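Local structure of tRNA uridine(34) acetyltransferase (Methanocaldococcus infernus, 6IA8) at residues I177-K182 with G497-Y502; N222-L227 with P257-S262; G404-L409 with R424-Y429. The protein uses acetyl-CoA and S-adenosyl-L-methionine, with a [4Fe-4S] cluster as cofactor, to form 5-(carboxymethyl)uridine at wobble position 34 of tRNAs. All blocks are in the same frame, centred on the assembly; numbering follows the deposited sequence.

Interaction 1: I177-K182 with G497-Y502. With SO4 (sulfate ion), chain D.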
ATOM      1  N   ILE A 177     -15.264   8.758 -17.099  1.00 40.76           N
ATOM      2  CA  ILE A 177     -16.576   8.531 -16.505  1.00 39.87           C
ATOM      3  C   ILE A 177     -16.446   8.293 -15.005  1.00 44.23           C
ATOM      4  O   ILE A 177     -17.249   8.796 -14.209  1.00 38.09           O
ATOM      5  CB  ILE A 177     -17.275   7.348 -17.194  1.00 38.24           C
ATOM      6  CG1 ILE A 177     -17.603   7.702 -18.648  1.00 49.59           C
ATOM      7  CG2 ILE A 177     -18.514   6.942 -16.388  1.00 35.26           C
ATOM      8  CD1 ILE A 177     -18.041   6.502 -19.486  1.00 41.66           C
ATOM      9  N   ASN A 178     -15.443   7.506 -14.596  1.00 35.41           N
ATOM     10  CA  ASN A 178     -15.318   7.126 -13.192  1.00 33.49           C
ATOM     11  C   ASN A 178     -15.018   8.324 -12.292  1.00 38.92           C
ATOM     12  O   ASN A 178     -15.299   8.270 -11.093  1.00 35.98           O
ATOM     13  CB  ASN A 178     -14.227   6.063 -13.029  1.00 32.28           C
ATOM     14  CG  ASN A 178     -14.186   5.493 -11.644  1.00 41.08           C
ATOM     15  OD1 ASN A 178     -13.317   5.800 -10.867  1.00 33.42           O
ATOM     16  ND2 ASN A 178     -15.143   4.663 -11.330  1.00 34.77           N
ATOM     17  N   GLU A 179     -14.489   9.419 -12.843  1.00 34.76           N
ATOM     18  CA  GLU A 179     -14.138  10.571 -12.016  1.00 48.11           C
ATOM     19  C   GLU A 179     -15.336  11.107 -11.254  1.00 47.15           C
ATOM     20  O   GLU A 179     -15.152  11.728 -10.201  1.00 50.26           O
ATOM     21  CB  GLU A 179     -13.528  11.697 -12.865  1.00 44.79           C
ATOM     22  CG  GLU A 179     -12.206  11.328 -13.495  1.00 38.55           C
ATOM     23  CD  GLU A 179     -11.574  12.438 -14.268  1.00 46.93           C
ATOM     24  OE1 GLU A 179     -12.078  13.548 -14.144  1.00 49.79           O
ATOM     25  OE2 GLU A 179     -10.576  12.197 -14.982  1.00 52.08           O
ATOM     26  N   THR A 180     -16.565  10.888 -11.774  1.00 46.79           N
ATOM     27  CA  THR A 180     -17.785  11.367 -11.131  1.00 58.26           C
ATOM     28  C   THR A 180     -18.822  10.259 -10.940  1.00 54.08           C
ATOM     29  O   THR A 180     -20.019  10.549 -10.768  1.00 45.32           O
ATOM     30  CB  THR A 180     -18.402  12.512 -11.937  1.00 61.07           C
ATOM     31  OG1 THR A 180     -18.679  12.062 -13.261  1.00 46.05           O
ATOM     32  CG2 THR A 180     -17.465  13.700 -12.037  1.00 49.55           C
ATOM     33  N   ALA A 181     -18.392   9.001 -10.942  1.00 38.87           N
ATOM     34  CA  ALA A 181     -19.318   7.886 -10.837  1.00 42.88           C
ATOM     35  C   ALA A 181     -19.802   7.691  -9.394  1.00 42.27           C
ATOM     36  O   ALA A 181     -19.311   8.311  -8.445  1.00 43.14           O
ATOM     37  CB  ALA A 181     -18.658   6.601 -11.344  1.00 45.49           C
ATOM     38  N   LYS A 182     -20.775   6.785  -9.236  1.00 40.55           N
ATOM     39  CA  LYS A 182     -21.253   6.441  -7.901  1.00 50.60           C
ATOM     40  C   LYS A 182     -20.232   5.604  -7.137  1.00 52.18           C
ATOM     41  O   LYS A 182     -20.159   5.685  -5.910  1.00 50.93           O
ATOM     42  CB  LYS A 182     -22.583   5.697  -7.991  1.00 54.03           C
ATOM     43  CG  LYS A 182     -23.766   6.575  -8.384  1.00 71.59           C
ATOM     44  CD  LYS A 182     -25.094   5.801  -8.317  1.00 59.85           C
ATOM     45  N   GLY A 497     -10.657   8.547  -9.154  1.00 37.36           N
ATOM     46  CA  GLY A 497     -11.821   9.109  -8.509  1.00 44.01           C
ATOM     47  C   GLY A 497     -11.544  10.208  -7.511  1.00 40.64           C
ATOM     48  O   GLY A 497     -12.472  10.681  -6.852  1.00 49.34           O
ATOM     49  N   VAL A 498     -10.295  10.643  -7.396  1.00 32.90           N
ATOM     50  CA  VAL A 498      -9.910  11.725  -6.493  1.00 36.20           C
ATOM     51  C   VAL A 498      -9.495  12.987  -7.250  1.00 48.76           C
ATOM     52  O   VAL A 498      -9.254  14.030  -6.617  1.00 37.27           O
ATOM     53  CB  VAL A 498      -8.764  11.282  -5.554  1.00 39.47           C
ATOM     54  CG1 VAL A 498      -8.570  12.288  -4.417  1.00 51.90           C
ATOM     55  CG2 VAL A 498      -8.993   9.898  -5.014  1.00 53.59           C
ATOM     56  N   ARG A 499      -9.375  12.924  -8.575  1.00 39.27           N
ATOM     57  CA  ARG A 499      -8.913  14.079  -9.331  1.00 41.85           C
ATOM     58  C   ARG A 499      -9.773  15.296  -9.030  1.00 43.95           C
ATOM     59  O   ARG A 499      -9.262  16.416  -8.908  1.00 42.94           O
ATOM     60  CB  ARG A 499      -8.924  13.738 -10.825  1.00 48.31           C
ATOM     61  CG  ARG A 499      -7.888  12.652 -11.182  1.00 44.22           C
ATOM     62  CD  ARG A 499      -7.996  12.189 -12.631  1.00 53.01           C
ATOM     63  NE  ARG A 499      -6.932  11.252 -12.975  1.00 63.97           N
ATOM     64  CZ  ARG A 499      -6.972  10.407 -14.002  1.00 87.16           C
ATOM     65  NH1 ARG A 499      -8.031  10.372 -14.798  1.00 74.65           N
ATOM     66  NH2 ARG A 499      -5.953   9.585 -14.226  1.00 83.02           N
ATOM     67  N   GLU A 500     -11.087  15.087  -8.891  1.00 39.38           N
ATOM     68  CA  GLU A 500     -12.000  16.201  -8.645  1.00 46.43           C
ATOM     69  C   GLU A 500     -11.621  16.934  -7.368  1.00 43.78           C
ATOM     70  O   GLU A 500     -11.721  18.161  -7.295  1.00 41.87           O
ATOM     71  CB  GLU A 500     -13.448  15.699  -8.572  1.00 45.44           C
ATOM     72  CG  GLU A 500     -14.490  16.774  -8.757  1.00100.96           C
ATOM     73  CD  GLU A 500     -14.386  17.461 -10.106  1.00125.34           C
ATOM     74  OE1 GLU A 500     -13.999  18.648 -10.140  1.00125.26           O
ATOM     75  OE2 GLU A 500     -14.680  16.810 -11.131  1.00107.23           O
ATOM     76  N   TYR A 501     -11.164  16.201  -6.356  1.00 39.72           N
ATOM     77  CA  TYR A 501     -10.772  16.813  -5.093  1.00 39.78           C
ATOM     78  C   TYR A 501      -9.619  17.781  -5.295  1.00 50.78           C
ATOM     79  O   TYR A 501      -9.632  18.893  -4.761  1.00 42.62           O
ATOM     80  CB  TYR A 501     -10.379  15.729  -4.089  1.00 42.85           C
ATOM     81  CG  TYR A 501      -9.862  16.251  -2.755  1.00 36.41           C
ATOM     82  CD1 TYR A 501     -10.739  16.575  -1.720  1.00 41.21           C
ATOM     83  CD2 TYR A 501      -8.511  16.441  -2.546  1.00 33.40           C
ATOM     84  CE1 TYR A 501     -10.265  17.052  -0.499  1.00 40.87           C
ATOM     85  CE2 TYR A 501      -8.020  16.916  -1.332  1.00 39.52           C
ATOM     86  CZ  TYR A 501      -8.900  17.230  -0.312  1.00 39.85           C
ATOM     87  OH  TYR A 501      -8.422  17.694   0.887  1.00 45.26           O
ATOM     88  N   TYR A 502      -8.618  17.383  -6.080  1.00 40.36           N
ATOM     89  CA  TYR A 502      -7.481  18.265  -6.322  1.00 38.66           C
ATOM     90  C   TYR A 502      -7.837  19.423  -7.250  1.00 42.23           C
ATOM     91  O   TYR A 502      -7.251  20.511  -7.137  1.00 36.80           O
ATOM     92  CB  TYR A 502      -6.299  17.441  -6.862  1.00 33.44           C
ATOM     93  CG  TYR A 502      -5.815  16.425  -5.809  1.00 34.21           C
ATOM     94  CD1 TYR A 502      -5.126  16.843  -4.702  1.00 32.52           C
ATOM     95  CD2 TYR A 502      -6.101  15.060  -5.916  1.00 30.82           C
ATOM     96  CE1 TYR A 502      -4.718  15.954  -3.719  1.00 35.68           C
ATOM     97  CE2 TYR A 502      -5.711  14.157  -4.937  1.00 35.19           C
ATOM     98  CZ  TYR A 502      -4.998  14.615  -3.846  1.00 34.85           C
ATOM     99  OH  TYR A 502      -4.578  13.742  -2.868  1.00 36.99           O
TER
HETATM  100  S   SO4 D 603     -10.403  18.217   4.004  1.00 44.97           S
HETATM  101  O1  SO4 D 603      -9.492  19.378   4.038  1.00 41.04           O
HETATM  102  O2  SO4 D 603     -11.605  18.621   4.789  1.00 47.06           O
HETATM  103  O3  SO4 D 603     -10.737  17.910   2.620  1.00 42.73           O
HETATM  104  O4  SO4 D 603      -9.767  17.071   4.674  1.00 42.32           O
HETATM  105  O   HOH W   1     -12.425  12.521  -9.585  1.00 41.50           O
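Glu179 and Arg499 form a salt bridge across the boundary between the radical SAM part and the GNAT acetyltransferase part of this Elp3 protein. Glu179 sits in a type I beta turn from Asn178 to Ala181. Arg499 lies on helix 499-504. The arginine chain runs extended from CG to NE and brings NH1 within 3.1 Å of Glu179 OE2, with an N-H...O angle of 160°. The two flat groups stand almost perpendicular, their planes 86° apart. OE2 lies at the edge of the guanidinium, in its plane, yet NH1 reaches OE2 on its anti side, somewhat out of the carboxylate plane. The arginine methylene also packs on the acid, with Arg499 CD 3.5 Å from Glu179 OE2. The other oxygen, Glu179 OE1, bridges to Arg503, so two arginines of the acetyltransferase part hold one carboxylate and would limit its rotation.

A water joins the two backbones as well. It donates to Glu179 O at 2.9 Å and accepts from Glu500 N at 3.0 Å. Glu500 turns its carboxylate toward the same turn, where OE2 is 4.3 Å from Thr180 CG2. Asn178, with CG anti to the backbone N (chi1 -172°), brings its amide near Gly497, but its hydrogen bonds go to Cys185 N, His183 O and Asn164 OD1, tying the turn to its own domain.

Tyr502 of the same helix belongs to the acetyl-CoA site by similarity. Its neighbour Tyr501 reaches a sulfate, probably from the crystallisation liquor, that is also held by backbone N-H groups of Gly468, Gly470 and Arg471. Sulfate O3 lies at the edge of the Tyr501 ring and accepts a 2.9 Å hydrogen bond from Tyr501 OH.

Interaction 2: N222-L227 with P257-S262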
ATOM      1  N   ASN A 222      20.357 -12.008  -1.602  1.00 35.43           N
ATOM      2  CA  ASN A 222      20.449 -12.767  -2.849  1.00 36.56           C
ATOM      3  C   ASN A 222      20.682 -14.252  -2.605  1.00 38.96           C
ATOM      4  O   ASN A 222      20.235 -15.084  -3.412  1.00 39.86           O
ATOM      5  CB  ASN A 222      21.541 -12.183  -3.746  1.00 39.81           C
ATOM      6  CG  ASN A 222      21.077 -10.915  -4.451  1.00 45.53           C
ATOM      7  OD1 ASN A 222      19.882 -10.665  -4.605  1.00 44.25           O
ATOM      8  ND2 ASN A 222      22.014 -10.109  -4.859  1.00 42.15           N
ATOM      9  N   GLU A 223      21.364 -14.609  -1.510  1.00 43.93           N
ATOM     10  CA  GLU A 223      21.549 -16.021  -1.193  1.00 43.99           C
ATOM     11  C   GLU A 223      20.208 -16.717  -1.052  1.00 39.24           C
ATOM     12  O   GLU A 223      20.014 -17.819  -1.581  1.00 40.23           O
ATOM     13  CB  GLU A 223      22.359 -16.200   0.092  1.00 51.33           C
ATOM     14  CG  GLU A 223      22.554 -17.665   0.478  1.00 59.51           C
ATOM     15  CD  GLU A 223      22.337 -17.943   1.974  1.00 77.43           C
ATOM     16  OE1 GLU A 223      22.227 -19.129   2.350  1.00 60.88           O
ATOM     17  OE2 GLU A 223      22.278 -16.991   2.785  1.00 54.82           O
ATOM     18  N   ILE A 224      19.290 -16.100  -0.299  1.00 37.66           N
ATOM     19  CA  ILE A 224      17.969 -16.669  -0.065  1.00 40.71           C
ATOM     20  C   ILE A 224      17.165 -16.694  -1.358  1.00 46.14           C
ATOM     21  O   ILE A 224      16.484 -17.678  -1.658  1.00 41.47           O
ATOM     22  CB  ILE A 224      17.242 -15.862   1.027  1.00 43.94           C
ATOM     23  CG1 ILE A 224      18.099 -15.725   2.289  1.00 49.09           C
ATOM     24  CG2 ILE A 224      15.888 -16.479   1.356  1.00 50.64           C
ATOM     25  CD1 ILE A 224      18.563 -16.996   2.873  1.00 57.72           C
ATOM     26  N   LEU A 225      17.200 -15.596  -2.125  1.00 41.71           N
ATOM     27  CA  LEU A 225      16.455 -15.535  -3.379  1.00 35.98           C
ATOM     28  C   LEU A 225      16.915 -16.618  -4.343  1.00 41.29           C
ATOM     29  O   LEU A 225      16.090 -17.305  -4.953  1.00 42.58           O
ATOM     30  CB  LEU A 225      16.607 -14.157  -4.009  1.00 37.47           C
ATOM     31  CG  LEU A 225      16.099 -12.993  -3.154  1.00 39.71           C
ATOM     32  CD1 LEU A 225      16.468 -11.643  -3.749  1.00 36.78           C
ATOM     33  CD2 LEU A 225      14.559 -13.098  -2.959  1.00 41.14           C
ATOM     34  N   LYS A 226      18.231 -16.789  -4.491  1.00 39.96           N
ATOM     35  CA  LYS A 226      18.749 -17.815  -5.391  1.00 39.94           C
ATOM     36  C   LYS A 226      18.448 -19.204  -4.850  1.00 47.24           C
ATOM     37  O   LYS A 226      18.060 -20.105  -5.602  1.00 47.20           O
ATOM     38  CB  LYS A 226      20.253 -17.648  -5.573  1.00 47.95           C
ATOM     39  CG  LYS A 226      20.675 -16.423  -6.360  1.00 85.19           C
ATOM     40  N   LEU A 227      18.592 -19.384  -3.533  1.00 45.91           N
ATOM     41  CA  LEU A 227      18.361 -20.696  -2.929  1.00 45.96           C
ATOM     42  C   LEU A 227      16.930 -21.171  -3.178  1.00 49.56           C
ATOM     43  O   LEU A 227      16.682 -22.363  -3.406  1.00 44.49           O
ATOM     44  CB  LEU A 227      18.661 -20.618  -1.435  1.00 47.93           C
ATOM     45  CG  LEU A 227      18.824 -21.871  -0.602  1.00 70.42           C
ATOM     46  CD1 LEU A 227      20.034 -22.678  -1.032  1.00 68.28           C
ATOM     47  CD2 LEU A 227      18.921 -21.442   0.862  1.00 51.61           C
ATOM     48  N   PRO A 257       9.277 -13.603   6.245  1.00 34.67           N
ATOM     49  CA  PRO A 257      10.194 -14.170   7.242  1.00 32.80           C
ATOM     50  C   PRO A 257      10.229 -15.691   7.122  1.00 33.69           C
ATOM     51  O   PRO A 257       9.259 -16.331   6.701  1.00 35.72           O
ATOM     52  CB  PRO A 257       9.600 -13.728   8.586  1.00 40.90           C
ATOM     53  CG  PRO A 257       8.663 -12.599   8.247  1.00 40.60           C
ATOM     54  CD  PRO A 257       8.137 -12.902   6.857  1.00 34.99           C
ATOM     55  N   GLY A 258      11.366 -16.266   7.501  1.00 35.11           N
ATOM     56  CA  GLY A 258      11.484 -17.710   7.644  1.00 35.67           C
ATOM     57  C   GLY A 258      11.626 -18.476   6.343  1.00 39.13           C
ATOM     58  O   GLY A 258      11.255 -19.665   6.267  1.00 34.82           O
ATOM     59  N   MET A 259      12.174 -17.839   5.312  1.00 34.85           N
ATOM     60  CA  MET A 259      12.458 -18.530   4.069  1.00 45.67           C
ATOM     61  C   MET A 259      13.643 -19.480   4.239  1.00 43.61           C
ATOM     62  O   MET A 259      14.440 -19.333   5.165  1.00 34.01           O
ATOM     63  CB  MET A 259      12.768 -17.532   2.957  1.00 37.86           C
ATOM     64  CG  MET A 259      11.546 -16.743   2.504  1.00 39.61           C
ATOM     65  SD  MET A 259      11.971 -15.469   1.351  1.00 40.85           S
ATOM     66  CE  MET A 259      12.312 -16.393  -0.156  1.00 43.85           C
ATOM     67  N   PRO A 260      13.785 -20.456   3.342  1.00 37.14           N
ATOM     68  CA  PRO A 260      14.949 -21.353   3.409  1.00 35.35           C
ATOM     69  C   PRO A 260      16.240 -20.556   3.410  1.00 34.30           C
ATOM     70  O   PRO A 260      16.402 -19.598   2.653  1.00 41.99           O
ATOM     71  CB  PRO A 260      14.816 -22.210   2.144  1.00 45.94           C
ATOM     72  CG  PRO A 260      13.344 -22.231   1.854  1.00 64.13           C
ATOM     73  CD  PRO A 260      12.807 -20.879   2.320  1.00 58.55           C
ATOM     74  N   GLY A 261      17.158 -20.948   4.282  1.00 38.82           N
ATOM     75  CA  GLY A 261      18.432 -20.278   4.376  1.00 37.06           C
ATOM     76  C   GLY A 261      18.475 -19.124   5.346  1.00 40.90           C
ATOM     77  O   GLY A 261      19.573 -18.638   5.669  1.00 43.42           O
ATOM     78  N   SER A 262      17.330 -18.692   5.851  1.00 44.72           N
ATOM     79  CA  SER A 262      17.287 -17.551   6.740  1.00 37.27           C
ATOM     80  C   SER A 262      17.303 -18.014   8.197  1.00 43.97           C
ATOM     81  O   SER A 262      17.443 -19.196   8.511  1.00 40.02           O
ATOM     82  CB  SER A 262      16.054 -16.698   6.443  1.00 42.39           C
ATOM     83  OG  SER A 262      16.223 -15.366   6.926  1.00 56.83           O
TER
HETATM   84  O   HOH W   2      22.048 -19.295   4.936  1.00 47.13           O
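Ile224 of helix 222-227 packs against a type II beta turn, Met259 to Ser262, in the radical SAM domain. The turn lies in the loop between strand 250-255 and helix 264-276, and is closed by a hydrogen bond from Ser262 N to Met259 O.

The tight part is centred on Ile224. Its CG2, anti to the backbone N, lies 3.7 Å from Met259 CB. The methionine bends at its last torsion (chi3 74°), and its CE also meets this methyl, at 3.9 Å. The other branch of Ile224 puts CD1 on the turn backbone, 3.3 Å from Gly261 C. Gly261 has positive phi, and its lack of a side chain lets Ile224 and Leu227 approach the backbone closely. Pro260 also touches Leu298 and Met301 of helix 297-303.

Leu227 makes a lighter contact, with CD2 3.7 Å from Gly261 CA. The solvent side lies at Glu223 and the carbonyl oxygen of Gly261. No direct hydrogen bond joins the two segments. Instead one water links them, donating to Glu223 OE1 at 2.6 Å and to Gly261 O at 2.7 Å.

Interaction 3: G404-L409 with R424-Y429; sequences GTEIFL and RLRDPY
Glu406 and Arg426 face each other as a non-hydrogen-bonded pair in the antiparallel hairpin of strands 404-413 and 418-427, part of the mixed sheet of the GNAT acetyltransferase domain. The flanking pairs, Thr405 with Asp427 and Ile407 with Leu425, carry the backbone hydrogen bonds. Ile407 N donates to Leu425 O at 2.7 Å.

Arg426 starts with CG anti to its backbone N (chi1 175°) and stays extended to NE, crossing Glu406 at a slant. Its CB lies 3.5 Å from Glu406 OE1. CG is near Thr405 O and Glu406 OE2. CD comes closer to the acid, 3.4 Å from Glu406 OE2. NE and CZ pass the same oxygen at a longer distance. At the tip, NH1 donates to Glu406 OE2 at 2.8 Å in a salt bridge. NH1 approaches from above the carboxylate plane, and the bond is bent, at 144°. Arg426 NH2 lies 3.7 Å from Gly404 N. The bend of Glu406 at chi2 (-77°) folds its carboxylate over the Arg426 chain.

On the same face as this pair, Arg424 NH1 lies 3.8 Å from Phe408 CD1, with ring and guanidinium inclined to each other. On the other face, Ile407 and Leu425 pack side by side.

Arg426 is also held by Ala401 O, Ser402 O and Asp246, and Arg424 by Trp329 O and Gln445, an acetyl-CoA-binding residue by similarity. Glu406 bridges further to Arg444 through OE1 and to Lys245 through OE2. This buried carboxylate is therefore flanked by three cationic side chains, which would probably stabilise its ionised form. Lys245 and Asp246 come from the radical SAM core, so the polar network also ties the two domains together.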
ATOM      1  N   GLY A 404      16.759  10.465  -2.734  1.00 29.16           N
ATOM      2  CA  GLY A 404      16.064  11.724  -2.556  1.00 33.62           C
ATOM      3  C   GLY A 404      15.595  11.926  -1.129  1.00 34.63           C
ATOM      4  O   GLY A 404      16.040  11.210  -0.224  1.00 33.44           O
ATOM      5  N   THR A 405      14.710  12.901  -0.914  1.00 31.01           N
ATOM      6  CA  THR A 405      14.214  13.235   0.414  1.00 33.30           C
ATOM      7  C   THR A 405      12.715  13.003   0.466  1.00 28.92           C
ATOM      8  O   THR A 405      11.973  13.490  -0.401  1.00 28.90           O
ATOM      9  CB  THR A 405      14.526  14.681   0.785  1.00 34.16           C
ATOM     10  OG1 THR A 405      15.942  14.853   0.807  1.00 36.44           O
ATOM     11  CG2 THR A 405      13.976  15.019   2.164  1.00 42.68           C
ATOM     12  N   GLU A 406      12.286  12.251   1.481  1.00 27.19           N
ATOM     13  CA  GLU A 406      10.877  12.034   1.770  1.00 26.61           C
ATOM     14  C   GLU A 406      10.524  12.904   2.961  1.00 26.09           C
ATOM     15  O   GLU A 406      11.282  12.932   3.933  1.00 29.04           O
ATOM     16  CB  GLU A 406      10.582  10.578   2.090  1.00 27.28           C
ATOM     17  CG  GLU A 406      10.903   9.603   0.988  1.00 25.73           C
ATOM     18  CD  GLU A 406       9.887   9.570  -0.167  1.00 31.09           C
ATOM     19  OE1 GLU A 406       8.830  10.253  -0.116  1.00 32.28           O
ATOM     20  OE2 GLU A 406      10.130   8.804  -1.129  1.00 31.77           O
ATOM     21  N   ILE A 407       9.423  13.652   2.849  1.00 28.05           N
ATOM     22  CA  ILE A 407       8.868  14.463   3.925  1.00 29.07           C
ATOM     23  C   ILE A 407       7.520  13.853   4.296  1.00 27.58           C
ATOM     24  O   ILE A 407       6.607  13.776   3.466  1.00 30.13           O
ATOM     25  CB  ILE A 407       8.713  15.929   3.502  1.00 27.09           C
ATOM     26  CG1 ILE A 407      10.087  16.527   3.133  1.00 30.06           C
ATOM     27  CG2 ILE A 407       8.035  16.716   4.637  1.00 34.69           C
ATOM     28  CD1 ILE A 407      10.316  16.727   1.700  1.00 42.46           C
ATOM     29  N   PHE A 408       7.400  13.391   5.520  1.00 25.61           N
ATOM     30  CA  PHE A 408       6.170  12.770   6.002  1.00 26.56           C
ATOM     31  C   PHE A 408       5.497  13.772   6.924  1.00 32.47           C
ATOM     32  O   PHE A 408       6.001  14.051   8.018  1.00 28.62           O
ATOM     33  CB  PHE A 408       6.463  11.479   6.743  1.00 25.41           C
ATOM     34  CG  PHE A 408       5.224  10.744   7.228  1.00 31.59           C
ATOM     35  CD1 PHE A 408       4.463  10.004   6.351  1.00 30.42           C
ATOM     36  CD2 PHE A 408       4.843  10.779   8.550  1.00 32.38           C
ATOM     37  CE1 PHE A 408       3.339   9.289   6.769  1.00 27.90           C
ATOM     38  CE2 PHE A 408       3.731  10.073   8.997  1.00 31.40           C
ATOM     39  CZ  PHE A 408       2.968   9.329   8.101  1.00 30.30           C
ATOM     40  N   LEU A 409       4.425  14.386   6.433  1.00 28.27           N
ATOM     41  CA  LEU A 409       3.647  15.371   7.174  1.00 25.78           C
ATOM     42  C   LEU A 409       2.418  14.699   7.755  1.00 30.81           C
ATOM     43  O   LEU A 409       1.763  13.921   7.068  1.00 27.13           O
ATOM     44  CB  LEU A 409       3.196  16.509   6.255  1.00 27.55           C
ATOM     45  CG  LEU A 409       4.277  17.352   5.579  1.00 32.43           C
ATOM     46  CD1 LEU A 409       3.589  18.349   4.619  1.00 33.54           C
ATOM     47  CD2 LEU A 409       5.142  18.115   6.614  1.00 37.68           C
ATOM     48  N   ARG A 424       2.569  12.368   2.007  1.00 26.10           N
ATOM     49  CA  ARG A 424       3.909  11.938   1.611  1.00 26.79           C
ATOM     50  C   ARG A 424       4.412  12.849   0.491  1.00 27.84           C
ATOM     51  O   ARG A 424       3.857  12.850  -0.616  1.00 28.64           O
ATOM     52  CB  ARG A 424       3.873  10.491   1.139  1.00 27.81           C
ATOM     53  CG  ARG A 424       3.461   9.473   2.180  1.00 28.24           C
ATOM     54  CD  ARG A 424       3.625   8.076   1.613  1.00 28.24           C
ATOM     55  NE  ARG A 424       3.033   7.004   2.409  1.00 28.72           N
ATOM     56  CZ  ARG A 424       3.590   6.478   3.495  1.00 30.86           C
ATOM     57  NH1 ARG A 424       4.706   6.988   3.977  1.00 29.36           N
ATOM     58  NH2 ARG A 424       2.996   5.483   4.136  1.00 30.06           N
ATOM     59  N   LEU A 425       5.385  13.693   0.813  1.00 28.26           N
ATOM     60  CA  LEU A 425       5.980  14.639  -0.123  1.00 26.19           C
ATOM     61  C   LEU A 425       7.412  14.210  -0.428  1.00 30.05           C
ATOM     62  O   LEU A 425       8.156  13.818   0.476  1.00 31.24           O
ATOM     63  CB  LEU A 425       5.991  16.033   0.486  1.00 29.37           C
ATOM     64  CG  LEU A 425       6.424  17.210  -0.387  1.00 34.98           C
ATOM     65  CD1 LEU A 425       5.394  17.483  -1.476  1.00 36.96           C
ATOM     66  CD2 LEU A 425       6.584  18.469   0.501  1.00 40.19           C
ATOM     67  N   ARG A 426       7.811  14.270  -1.690  1.00 30.25           N
ATOM     68  CA  ARG A 426       9.134  13.793  -2.075  1.00 28.97           C
ATOM     69  C   ARG A 426       9.865  14.802  -2.955  1.00 29.78           C
ATOM     70  O   ARG A 426       9.286  15.353  -3.902  1.00 28.71           O
ATOM     71  CB  ARG A 426       9.028  12.438  -2.803  1.00 29.02           C
ATOM     72  CG  ARG A 426      10.400  11.949  -3.351  1.00 35.97           C
ATOM     73  CD  ARG A 426      10.302  10.528  -3.999  1.00 34.96           C
ATOM     74  NE  ARG A 426      11.578  10.141  -4.595  1.00 29.95           N
ATOM     75  CZ  ARG A 426      12.600   9.639  -3.916  1.00 25.73           C
ATOM     76  NH1 ARG A 426      12.450   9.390  -2.632  1.00 29.54           N
ATOM     77  NH2 ARG A 426      13.741   9.344  -4.526  1.00 28.66           N
ATOM     78  N   ASP A 427      11.149  15.021  -2.637  1.00 28.79           N
ATOM     79  CA  ASP A 427      12.077  15.729  -3.508  1.00 31.59           C
ATOM     80  C   ASP A 427      12.755  14.657  -4.333  1.00 35.04           C
ATOM     81  O   ASP A 427      13.563  13.904  -3.787  1.00 31.62           O
ATOM     82  CB  ASP A 427      13.105  16.498  -2.695  1.00 31.18           C
ATOM     83  CG  ASP A 427      13.981  17.370  -3.541  1.00 37.88           C
ATOM     84  OD1 ASP A 427      13.794  17.432  -4.786  1.00 34.68           O
ATOM     85  OD2 ASP A 427      14.864  17.998  -2.936  1.00 37.86           O
ATOM     86  N   PRO A 428      12.449  14.520  -5.609  1.00 31.61           N
ATOM     87  CA  PRO A 428      12.893  13.334  -6.342  1.00 32.39           C
ATOM     88  C   PRO A 428      14.387  13.333  -6.657  1.00 36.21           C
ATOM     89  O   PRO A 428      15.101  14.336  -6.583  1.00 32.44           O
ATOM     90  CB  PRO A 428      12.052  13.374  -7.618  1.00 37.62           C
ATOM     91  CG  PRO A 428      11.688  14.824  -7.799  1.00 47.62           C
ATOM     92  CD  PRO A 428      11.591  15.412  -6.418  1.00 32.31           C
ATOM     93  N   TYR A 429      14.861  12.151  -7.018  1.00 32.38           N
ATOM     94  CA  TYR A 429      16.286  11.931  -7.233  1.00 30.89           C
ATOM     95  C   TYR A 429      16.610  11.900  -8.721  1.00 38.31           C
ATOM     96  O   TYR A 429      17.244  12.816  -9.241  1.00 35.08           O
ATOM     97  CB  TYR A 429      16.699  10.623  -6.545  1.00 33.87           C
ATOM     98  CG  TYR A 429      18.084  10.116  -6.889  1.00 37.20           C
ATOM     99  CD1 TYR A 429      19.195  10.942  -6.768  1.00 36.56           C
ATOM    100  CD2 TYR A 429      18.283   8.816  -7.343  1.00 39.25           C
ATOM    101  CE1 TYR A 429      20.468  10.477  -7.062  1.00 43.24           C
ATOM    102  CE2 TYR A 429      19.557   8.349  -7.653  1.00 36.59           C
ATOM    103  CZ  TYR A 429      20.631   9.181  -7.492  1.00 48.54           C
ATOM    104  OH  TYR A 429      21.887   8.734  -7.796  1.00 49.77           O
TER
HETATM  105  O   HOH W   3       7.203  11.148   1.759  1.00 30.53           O

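Interaction 2 belongs to the radical SAM domain, where its turn follows strand 250-255 of the parallel sheet. Interaction 3 lies on strands 404-413 and 418-427 of the mixed sheet of the acetyltransferase domain. Interaction 1 joins the two domains. Along the chain, residues 177-182 come first, then both halves of interaction 2, then both halves of interaction 3, and last 497-502. Between centres, interaction 1 is about 43 Å from interaction 2, on the opposite side of the chain's centre, and about 26 Å from interaction 3. Interactions 2 and 3 have centres about 32 Å apart. Interaction 1 and the outside partners of interaction 3 mark two separate places where the domains meet.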